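Local coordinates for glutathione S-transferase, N-terminal domain protein (Pseudomonas putida, PDB 4NAX), which binds oxidized glutathione disulfide and probably acts as a transferase of the glutathione S-transferase superfamily, at residues 104-118 / 167-181. Sequence-based numbering, arbitrary orientation.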
ATOM      1  N   LEU A 104       1.260 -16.892   8.538  1.00 14.56           N
ATOM      2  CA  LEU A 104       0.997 -15.479   8.816  1.00 14.21           C
ATOM      3  C   LEU A 104       0.069 -14.806   7.825  1.00 14.22           C
ATOM      4  O   LEU A 104      -0.014 -13.576   7.754  1.00 14.76           O
ATOM      5  CB  LEU A 104       2.304 -14.708   9.026  1.00 14.90           C
ATOM      6  CG  LEU A 104       3.123 -15.244  10.214  1.00 16.62           C
ATOM      7  CD1 LEU A 104       4.502 -14.637  10.236  1.00 19.63           C
ATOM      8  CD2 LEU A 104       2.470 -14.965  11.549  1.00 26.49           C
ATOM      9  N   LEU A 105      -0.699 -15.619   7.122  1.00 14.00           N
ATOM     10  CA  LEU A 105      -1.815 -15.138   6.312  1.00 14.19           C
ATOM     11  C   LEU A 105      -2.788 -16.307   6.259  1.00 15.26           C
ATOM     12  O   LEU A 105      -2.469 -17.358   5.719  1.00 16.52           O
ATOM     13  CB  LEU A 105      -1.377 -14.728   4.909  1.00 14.81           C
ATOM     14  CG  LEU A 105      -2.456 -14.229   3.943  1.00 14.61           C
ATOM     15  CD1 LEU A 105      -3.252 -13.063   4.518  1.00 14.55           C
ATOM     16  CD2 LEU A 105      -1.842 -13.846   2.594  1.00 15.75           C
ATOM     17  N   SER A 106      -3.962 -16.128   6.845  1.00 15.05           N
ATOM     18  CA  SER A 106      -4.911 -17.220   7.009  1.00 15.15           C
ATOM     19  C   SER A 106      -5.267 -17.876   5.704  1.00 15.20           C
ATOM     20  O   SER A 106      -5.425 -17.206   4.694  1.00 16.74           O
ATOM     21  CB  SER A 106      -6.199 -16.694   7.624  1.00 16.84           C
ATOM     22  OG  SER A 106      -7.108 -17.747   7.901  1.00 17.67           O
ATOM     23  N   GLN A 107      -5.454 -19.192   5.775  1.00 17.24           N
ATOM     24  CA  GLN A 107      -5.991 -19.975   4.670  1.00 19.46           C
ATOM     25  C   GLN A 107      -7.520 -19.876   4.595  1.00 17.03           C
ATOM     26  O   GLN A 107      -8.111 -20.248   3.578  1.00 20.00           O
ATOM     27  CB  GLN A 107      -5.618 -21.463   4.767  1.00 29.00           C
ATOM     28  CG  GLN A 107      -4.200 -21.785   5.241  1.00 44.62           C
ATOM     29  CD  GLN A 107      -3.196 -21.923   4.116  1.00 82.88           C
ATOM     30  OE1 GLN A 107      -3.516 -22.426   3.039  1.00101.02           O
ATOM     31  NE2 GLN A 107      -1.962 -21.475   4.363  1.00 62.94           N
ATOM     32  N   ASP A 108      -8.160 -19.418   5.669  1.00 16.64           N
ATOM     33  CA  ASP A 108      -9.583 -19.142   5.624  1.00 17.32           C
ATOM     34  C   ASP A 108      -9.797 -17.927   4.716  1.00 17.68           C
ATOM     35  O   ASP A 108      -9.226 -16.872   4.984  1.00 15.90           O
ATOM     36  CB  ASP A 108     -10.143 -18.830   7.013  1.00 18.06           C
ATOM     37  CG  ASP A 108     -11.581 -18.366   6.935  1.00 19.59           C
ATOM     38  OD1 ASP A 108     -12.449 -19.195   6.616  1.00 21.50           O
ATOM     39  OD2 ASP A 108     -11.840 -17.168   7.135  1.00 20.43           O
ATOM     40  N   PRO A 109     -10.619 -18.069   3.665  1.00 15.87           N
ATOM     41  CA  PRO A 109     -10.676 -16.971   2.706  1.00 16.04           C
ATOM     42  C   PRO A 109     -11.112 -15.630   3.289  1.00 14.78           C
ATOM     43  O   PRO A 109     -10.498 -14.607   2.992  1.00 15.30           O
ATOM     44  CB  PRO A 109     -11.654 -17.481   1.643  1.00 18.19           C
ATOM     45  CG  PRO A 109     -11.509 -18.952   1.690  1.00 20.03           C
ATOM     46  CD  PRO A 109     -11.263 -19.288   3.138  1.00 18.44           C
ATOM     47  N   ALA A 110     -12.151 -15.621   4.109  1.00 16.10           N
ATOM     48  CA  ALA A 110     -12.600 -14.344   4.669  1.00 16.01           C
ATOM     49  C   ALA A 110     -11.489 -13.704   5.482  1.00 15.65           C
ATOM     50  O   ALA A 110     -11.262 -12.500   5.358  1.00 15.83           O
ATOM     51  CB  ALA A 110     -13.873 -14.492   5.494  1.00 19.25           C
ATOM     52  N   GLN A 111     -10.781 -14.492   6.293  1.00 15.15           N
ATOM     53  CA  GLN A 111      -9.655 -13.960   7.059  1.00 15.14           C
ATOM     54  C   GLN A 111      -8.477 -13.523   6.199  1.00 13.87           C
ATOM     55  O   GLN A 111      -7.815 -12.525   6.508  1.00 14.14           O
ATOM     56  CB  GLN A 111      -9.198 -14.950   8.117  1.00 14.98           C
ATOM     57  CG  GLN A 111     -10.116 -14.965   9.335  1.00 16.79           C
ATOM     58  CD  GLN A 111      -9.950 -13.703  10.157  1.00 16.48           C
ATOM     59  OE1 GLN A 111      -8.867 -13.452  10.676  1.00 16.63           O
ATOM     60  NE2 GLN A 111     -10.992 -12.892  10.245  1.00 18.96           N
ATOM     61  N   ARG A 112      -8.238 -14.248   5.112  1.00 13.99           N
ATOM     62  CA  ARG A 112      -7.254 -13.810   4.129  1.00 13.11           C
ATOM     63  C   ARG A 112      -7.561 -12.372   3.701  1.00 12.60           C
ATOM     64  O   ARG A 112      -6.692 -11.498   3.719  1.00 12.93           O
ATOM     65  CB  ARG A 112      -7.244 -14.739   2.915  1.00 14.07           C
ATOM     66  CG  ARG A 112      -6.469 -14.219   1.713  1.00 14.17           C
ATOM     67  CD  ARG A 112      -6.624 -15.159   0.501  1.00 14.10           C
ATOM     68  NE  ARG A 112      -5.956 -14.626  -0.674  1.00 14.24           N
ATOM     69  CZ  ARG A 112      -4.629 -14.598  -0.823  1.00 14.42           C
ATOM     70  NH1 ARG A 112      -3.833 -15.136   0.094  1.00 15.13           N
ATOM     71  NH2 ARG A 112      -4.084 -14.020  -1.883  1.00 15.70           N
ATOM     72  N   TYR A 113      -8.804 -12.128   3.298  1.00 13.39           N
ATOM     73  CA  TYR A 113      -9.158 -10.811   2.769  1.00 13.81           C
ATOM     74  C   TYR A 113      -9.155  -9.736   3.850  1.00 12.62           C
ATOM     75  O   TYR A 113      -8.712  -8.622   3.613  1.00 13.26           O
ATOM     76  CB  TYR A 113     -10.477 -10.864   1.973  1.00 13.95           C
ATOM     77  CG  TYR A 113     -10.347 -11.814   0.796  1.00 13.63           C
ATOM     78  CD1 TYR A 113      -9.382 -11.603  -0.168  1.00 14.42           C
ATOM     79  CD2 TYR A 113     -11.156 -12.936   0.676  1.00 14.37           C
ATOM     80  CE1 TYR A 113      -9.195 -12.487  -1.211  1.00 14.75           C
ATOM     81  CE2 TYR A 113     -10.970 -13.842  -0.356  1.00 14.15           C
ATOM     82  CZ  TYR A 113      -9.990 -13.617  -1.294  1.00 14.69           C
ATOM     83  OH  TYR A 113      -9.801 -14.549  -2.295  1.00 16.60           O
ATOM     84  N   GLN A 114      -9.595 -10.056   5.060  1.00 13.46           N
ATOM     85  CA  GLN A 114      -9.515  -9.075   6.151  1.00 13.36           C
ATOM     86  C   GLN A 114      -8.061  -8.714   6.440  1.00 13.13           C
ATOM     87  O   GLN A 114      -7.741  -7.551   6.726  1.00 13.63           O
ATOM     88  CB  GLN A 114     -10.159  -9.583   7.441  1.00 15.16           C
ATOM     89  CG  GLN A 114     -11.632  -9.938   7.329  1.00 16.36           C
ATOM     90  CD  GLN A 114     -12.481  -8.796   6.792  1.00 18.54           C
ATOM     91  OE1 GLN A 114     -12.413  -7.674   7.294  1.00 21.21           O
ATOM     92  NE2 GLN A 114     -13.260  -9.076   5.769  1.00 20.99           N
ATOM     93  N   THR A 115      -7.167  -9.699   6.348  1.00 13.02           N
ATOM     94  CA  THR A 115      -5.750  -9.448   6.587  1.00 12.73           C
ATOM     95  C   THR A 115      -5.169  -8.528   5.509  1.00 12.74           C
ATOM     96  O   THR A 115      -4.438  -7.558   5.797  1.00 12.60           O
ATOM     97  CB  THR A 115      -4.963 -10.761   6.660  1.00 13.08           C
ATOM     98  OG1 THR A 115      -5.515 -11.582   7.700  1.00 14.54           O
ATOM     99  CG2 THR A 115      -3.525 -10.490   6.978  1.00 13.73           C
ATOM    100  N   LEU A 116      -5.503  -8.815   4.253  1.00 12.09           N
ATOM    101  CA  LEU A 116      -5.035  -7.997   3.144  1.00 12.51           C
ATOM    102  C   LEU A 116      -5.576  -6.568   3.230  1.00 12.28           C
ATOM    103  O   LEU A 116      -4.891  -5.621   2.900  1.00 12.28           O
ATOM    104  CB  LEU A 116      -5.363  -8.641   1.799  1.00 12.52           C
ATOM    105  CG  LEU A 116      -4.696  -9.974   1.514  1.00 13.40           C
ATOM    106  CD1 LEU A 116      -5.160 -10.556   0.185  1.00 16.17           C
ATOM    107  CD2 LEU A 116      -3.180  -9.869   1.511  1.00 14.50           C
ATOM    108  N   GLN A 117      -6.817  -6.424   3.675  1.00 12.16           N
ATOM    109  CA  GLN A 117      -7.397  -5.124   3.945  1.00 11.94           C
ATOM    110  C   GLN A 117      -6.535  -4.325   4.922  1.00 11.89           C
ATOM    111  O   GLN A 117      -6.179  -3.175   4.662  1.00 12.20           O
ATOM    112  CB  GLN A 117      -8.801  -5.306   4.508  1.00 12.61           C
ATOM    113  CG  GLN A 117      -9.439  -4.085   5.125  1.00 12.79           C
ATOM    114  CD  GLN A 117     -10.737  -4.504   5.777  1.00 13.07           C
ATOM    115  OE1 GLN A 117     -11.784  -4.552   5.143  1.00 13.56           O
ATOM    116  NE2 GLN A 117     -10.643  -4.928   7.022  1.00 15.13           N
ATOM    117  N   TRP A 118      -6.199  -4.924   6.062  1.00 11.84           N
ATOM    118  CA  TRP A 118      -5.405  -4.195   7.031  1.00 12.45           C
ATOM    119  C   TRP A 118      -3.968  -3.936   6.566  1.00 11.42           C
ATOM    120  O   TRP A 118      -3.391  -2.897   6.897  1.00 12.04           O
ATOM    121  CB  TRP A 118      -5.468  -4.877   8.391  1.00 12.33           C
ATOM    122  CG  TRP A 118      -6.821  -4.714   9.041  1.00 13.07           C
ATOM    123  CD1 TRP A 118      -7.735  -5.708   9.304  1.00 13.75           C
ATOM    124  CD2 TRP A 118      -7.433  -3.492   9.475  1.00 12.95           C
ATOM    125  NE1 TRP A 118      -8.860  -5.170   9.883  1.00 15.39           N
ATOM    126  CE2 TRP A 118      -8.699  -3.812   9.997  1.00 14.13           C
ATOM    127  CE3 TRP A 118      -7.036  -2.160   9.473  1.00 13.37           C
ATOM    128  CZ2 TRP A 118      -9.546  -2.834  10.547  1.00 15.36           C
ATOM    129  CZ3 TRP A 118      -7.862  -1.206  10.015  1.00 14.18           C
ATOM    130  CH2 TRP A 118      -9.109  -1.548  10.540  1.00 15.06           C
ATOM    131  N   HIS A 167     -10.275  -0.721  16.656  1.00 16.33           N
ATOM    132  CA  HIS A 167     -10.297  -2.060  16.095  1.00 16.04           C
ATOM    133  C   HIS A 167      -9.744  -3.102  17.081  1.00 16.10           C
ATOM    134  O   HIS A 167     -10.235  -4.227  17.159  1.00 17.79           O
ATOM    135  CB  HIS A 167      -9.492  -2.092  14.789  1.00 16.40           C
ATOM    136  CG  HIS A 167      -9.409  -3.454  14.198  1.00 15.64           C
ATOM    137  ND1 HIS A 167     -10.495  -4.073  13.629  1.00 17.09           N
ATOM    138  CD2 HIS A 167      -8.400  -4.351  14.167  1.00 16.90           C
ATOM    139  CE1 HIS A 167     -10.144  -5.287  13.243  1.00 16.13           C
ATOM    140  NE2 HIS A 167      -8.878  -5.477  13.557  1.00 17.05           N
ATOM    141  N   LEU A 168      -8.689  -2.733  17.792  1.00 16.22           N
ATOM    142  CA  LEU A 168      -7.966  -3.677  18.644  1.00 16.56           C
ATOM    143  C   LEU A 168      -8.610  -3.917  20.011  1.00 18.05           C
ATOM    144  O   LEU A 168      -8.231  -4.837  20.727  1.00 18.43           O
ATOM    145  CB  LEU A 168      -6.511  -3.220  18.813  1.00 16.05           C
ATOM    146  CG  LEU A 168      -5.679  -3.385  17.534  1.00 15.20           C
ATOM    147  CD1 LEU A 168      -4.372  -2.623  17.675  1.00 16.27           C
ATOM    148  CD2 LEU A 168      -5.406  -4.858  17.218  1.00 17.26           C
ATOM    149  N   LYS A 169      -9.576  -3.095  20.379  1.00 19.25           N
ATOM    150  CA  LYS A 169     -10.294  -3.335  21.619  1.00 22.60           C
ATOM    151  C   LYS A 169     -10.888  -4.740  21.631  1.00 21.84           C
ATOM    152  O   LYS A 169     -11.587  -5.128  20.713  1.00 22.19           O
ATOM    153  CB  LYS A 169     -11.393  -2.300  21.829  1.00 22.74           C
ATOM    154  CG  LYS A 169     -12.057  -2.471  23.183  1.00 33.54           C
ATOM    155  CD  LYS A 169     -12.800  -1.245  23.655  1.00 49.23           C
ATOM    156  CE  LYS A 169     -13.322  -1.477  25.062  1.00 88.91           C
ATOM    157  NZ  LYS A 169     -12.231  -1.543  26.076  1.00 97.51           N
ATOM    158  N   GLY A 170     -10.571  -5.511  22.668  1.00 23.39           N
ATOM    159  CA  GLY A 170     -11.070  -6.882  22.783  1.00 26.39           C
ATOM    160  C   GLY A 170     -10.342  -7.942  21.969  1.00 28.82           C
ATOM    161  O   GLY A 170     -10.750  -9.098  21.971  1.00 32.52           O
ATOM    162  N   ARG A 171      -9.287  -7.539  21.266  1.00 24.84           N
ATOM    163  CA  ARG A 171      -8.557  -8.405  20.325  1.00 25.17           C
ATOM    164  C   ARG A 171      -7.084  -8.476  20.682  1.00 19.44           C
ATOM    165  O   ARG A 171      -6.533  -7.533  21.248  1.00 20.81           O
ATOM    166  CB  ARG A 171      -8.545  -7.810  18.911  1.00 29.21           C
ATOM    167  CG  ARG A 171      -9.855  -7.492  18.267  1.00 41.91           C
ATOM    168  CD  ARG A 171      -9.549  -7.170  16.835  1.00 27.89           C
ATOM    169  NE  ARG A 171      -9.193  -8.401  16.159  1.00 24.06           N
ATOM    170  CZ  ARG A 171     -10.000  -9.042  15.324  1.00 31.98           C
ATOM    171  NH1 ARG A 171     -11.212  -8.558  15.059  1.00 40.00           N
ATOM    172  NH2 ARG A 171      -9.607 -10.180  14.767  1.00 38.02           N
ATOM    173  N   GLN A 172      -6.437  -9.553  20.258  1.00 19.13           N
ATOM    174  CA  GLN A 172      -4.989  -9.648  20.371  1.00 20.07           C
ATOM    175  C   GLN A 172      -4.261  -9.029  19.184  1.00 18.06           C
ATOM    176  O   GLN A 172      -3.212  -8.420  19.360  1.00 19.03           O
ATOM    177  CB  GLN A 172      -4.558 -11.113  20.524  1.00 22.03           C
ATOM    178  CG  GLN A 172      -5.147 -11.806  21.737  1.00 28.83           C
ATOM    179  CD  GLN A 172      -4.937 -11.032  23.027  1.00 37.32           C
ATOM    180  OE1 GLN A 172      -5.885 -10.757  23.769  1.00 75.70           O
ATOM    181  NE2 GLN A 172      -3.697 -10.692  23.307  1.00 35.17           N
ATOM    182  N   TRP A 173      -4.814  -9.198  17.980  1.00 16.88           N
ATOM    183  CA  TRP A 173      -4.133  -8.837  16.742  1.00 16.09           C
ATOM    184  C   TRP A 173      -5.114  -8.248  15.736  1.00 15.19           C
ATOM    185  O   TRP A 173      -6.329  -8.198  15.971  1.00 16.07           O
ATOM    186  CB  TRP A 173      -3.398 -10.044  16.139  1.00 15.66           C
ATOM    187  CG  TRP A 173      -2.372 -10.670  17.023  1.00 15.52           C
ATOM    188  CD1 TRP A 173      -2.423 -11.920  17.573  1.00 17.92           C
ATOM    189  CD2 TRP A 173      -1.108 -10.113  17.413  1.00 16.66           C
ATOM    190  NE1 TRP A 173      -1.293 -12.155  18.312  1.00 19.26           N
ATOM    191  CE2 TRP A 173      -0.465 -11.072  18.228  1.00 17.65           C
ATOM    192  CE3 TRP A 173      -0.475  -8.887  17.189  1.00 16.93           C
ATOM    193  CZ2 TRP A 173       0.788 -10.852  18.801  1.00 21.28           C
ATOM    194  CZ3 TRP A 173       0.788  -8.668  17.759  1.00 19.56           C
ATOM    195  CH2 TRP A 173       1.402  -9.651  18.550  1.00 20.92           C
ATOM    196  N   MET A 174      -4.599  -7.761  14.618  1.00 14.73           N
ATOM    197  CA  MET A 174      -5.472  -7.155  13.611  1.00 14.57           C
ATOM    198  C   MET A 174      -6.512  -8.125  13.054  1.00 15.00           C
ATOM    199  O   MET A 174      -7.691  -7.768  12.873  1.00 16.49           O
ATOM    200  CB  MET A 174      -4.644  -6.569  12.469  1.00 15.28           C
ATOM    201  CG  MET A 174      -3.764  -5.393  12.876  1.00 16.42           C
ATOM    202  SD  MET A 174      -4.618  -3.984  13.614  1.00 15.51           S
ATOM    203  CE  MET A 174      -5.585  -3.403  12.224  1.00 16.04           C
ATOM    204  N   ALA A 175      -6.070  -9.339  12.749  1.00 15.36           N
ATOM    205  CA  ALA A 175      -6.950 -10.408  12.307  1.00 15.79           C
ATOM    206  C   ALA A 175      -7.022 -11.463  13.414  1.00 17.46           C
ATOM    207  O   ALA A 175      -6.478 -11.266  14.498  1.00 18.28           O
ATOM    208  CB  ALA A 175      -6.459 -10.997  10.999  1.00 16.64           C
ATOM    209  N   GLU A 176      -7.729 -12.564  13.169  1.00 16.71           N
ATOM    210  CA  GLU A 176      -7.951 -13.561  14.221  1.00 17.48           C
ATOM    211  C   GLU A 176      -6.681 -14.237  14.704  1.00 17.86           C
ATOM    212  O   GLU A 176      -6.605 -14.652  15.866  1.00 21.06           O
ATOM    213  CB  GLU A 176      -9.003 -14.589  13.786  1.00 18.94           C
ATOM    214  CG  GLU A 176     -10.398 -13.956  13.714  1.00 22.46           C
ATOM    215  CD  GLU A 176     -11.490 -14.837  13.135  1.00 28.37           C
ATOM    216  OE1 GLU A 176     -11.183 -15.906  12.574  1.00 29.52           O
ATOM    217  OE2 GLU A 176     -12.677 -14.439  13.224  1.00 33.87           O
ATOM    218  N   GLU A 177      -5.695 -14.337  13.817  1.00 17.08           N
ATOM    219  CA  GLU A 177      -4.361 -14.798  14.183  0.50 16.51           C
ATOM    220  C   GLU A 177      -3.334 -13.725  13.846  1.00 15.66           C
ATOM    221  O   GLU A 177      -3.523 -12.937  12.907  1.00 15.64           O
ATOM    222  CB  GLU A 177      -3.991 -16.087  13.438  0.50 20.06           C
ATOM    223  CG  GLU A 177      -4.787 -17.317  13.846  0.50 20.98           C
ATOM    224  CD  GLU A 177      -6.166 -17.359  13.215  0.50 34.27           C
ATOM    225  OE1 GLU A 177      -7.143 -17.581  13.957  0.50 28.06           O
ATOM    226  OE2 GLU A 177      -6.279 -17.157  11.987  0.50 60.48           O
ATOM    227  N   TYR A 178      -2.243 -13.702  14.609  1.00 15.69           N
ATOM    228  CA  TYR A 178      -1.076 -12.895  14.285  1.00 15.39           C
ATOM    229  C   TYR A 178      -0.753 -13.061  12.807  1.00 14.00           C
ATOM    230  O   TYR A 178      -0.773 -14.170  12.271  1.00 14.79           O
ATOM    231  CB  TYR A 178       0.101 -13.346  15.144  1.00 15.69           C
ATOM    232  CG  TYR A 178       1.426 -12.635  14.905  1.00 15.24           C
ATOM    233  CD1 TYR A 178       1.554 -11.275  15.107  1.00 15.77           C
ATOM    234  CD2 TYR A 178       2.556 -13.351  14.528  1.00 16.02           C
ATOM    235  CE1 TYR A 178       2.774 -10.634  14.949  1.00 15.43           C
ATOM    236  CE2 TYR A 178       3.774 -12.732  14.364  1.00 15.31           C
ATOM    237  CZ  TYR A 178       3.890 -11.366  14.569  1.00 15.13           C
ATOM    238  OH  TYR A 178       5.109 -10.726  14.437  1.00 15.56           O
ATOM    239  N   SER A 179      -0.478 -11.955  12.126  1.00 14.04           N
ATOM    240  CA  SER A 179      -0.364 -12.001  10.671  1.00 12.77           C
ATOM    241  C   SER A 179       0.573 -10.941  10.138  1.00 12.36           C
ATOM    242  O   SER A 179       1.072 -10.068  10.869  1.00 12.96           O
ATOM    243  CB  SER A 179      -1.739 -11.762  10.041  1.00 14.06           C
ATOM    244  OG  SER A 179      -2.102 -10.377  10.089  1.00 13.89           O
ATOM    245  N   ILE A 180       0.772 -11.006   8.821  1.00 12.39           N
ATOM    246  CA  ILE A 180       1.513  -9.971   8.117  1.00 12.43           C
ATOM    247  C   ILE A 180       0.948  -8.564   8.313  1.00 11.92           C
ATOM    248  O   ILE A 180       1.695  -7.587   8.148  1.00 12.87           O
ATOM    249  CB  ILE A 180       1.670 -10.286   6.609  1.00 11.89           C
ATOM    250  CG1 ILE A 180       0.329 -10.431   5.885  1.00 12.90           C
ATOM    251  CG2 ILE A 180       2.566 -11.503   6.437  1.00 13.85           C
ATOM    252  CD1 ILE A 180       0.482 -10.662   4.386  1.00 13.78           C
ATOM    253  N   ALA A 181      -0.346  -8.420   8.623  1.00 11.94           N
ATOM    254  CA  ALA A 181      -0.871  -7.073   8.908  1.00 12.29           C
ATOM    255  C   ALA A 181      -0.225  -6.492  10.171  1.00 12.34           C
ATOM    256  O   ALA A 181       0.078  -5.295  10.225  1.00 12.97           O
ATOM    257  CB  ALA A 181      -2.390  -7.081   9.042  1.00 13.42           C
TER
HETATM  258  O   HOH W   1      -6.356 -14.619  10.761  1.00 16.36           O
HETATM  259  O   HOH W   2     -10.795 -10.363  11.947  1.00 24.18           O
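The start of helix 109-137 and the chain leading into it pack against the end of helix 148-168, the loop after it and the first turn of helix 180-193 in the GST fold. That turn carries the Ser-x-x-Asp N-capping motif of this helix in the GST family, with Ser-179 as N-cap. Asp-182 OD2 takes the Ser-179 N-H as in a capping box, while the serine hydroxyl caps Ala-181 N. Thr-115 lies against this cap, CG2 being 3.4 Å from Ser-179 OG. Leu-104 O accepts from Ile-180 N at 2.9 Å. Leu-104 CD2 touches Tyr-178 CD2, while the Tyr-178 hydroxyl bonds to Glu-40.

Gln-111 is the polar link. Its chain bends at chi2 (-72°), which lays the amide flat against the Glu-176 carboxylate, the planes 12° apart. OE1 accepts from Glu-176 N at 2.9 Å and also accepts a hydrogen bond from a water held by Glu-177 N. A second water joins Gln-111 NE2 to Arg-171 NH2, weakly on the arginine side.

Trp-118 is the apolar end. Met-174 CE sits over its six-membered ring, 3.6 Å from the centroid, in a CH-pi contact. His-167 meets the same ring obliquely, its ND1 3.5 Å from Trp-118 CZ2. His-167 NE2 donates to Met-174 O at 2.7 Å, meeting a lone pair of that carbonyl, which lies in the plane of the imidazole; this bond probably fixes the turn of the ring. An alanine in place of Trp-118 would probably open a gap beside Met-174 CE and leave the His-167 ring without its aromatic neighbour.

Gln-114 and Gln-117 of the same helix bond to strand 85-88 of the second subunit. Gripped by a backbone N-H and a water, Gln-111 OE1 holds its amide flat on the Glu-176 carboxylate, while the Met-174 carbonyl sets the imidazole beside Trp-118.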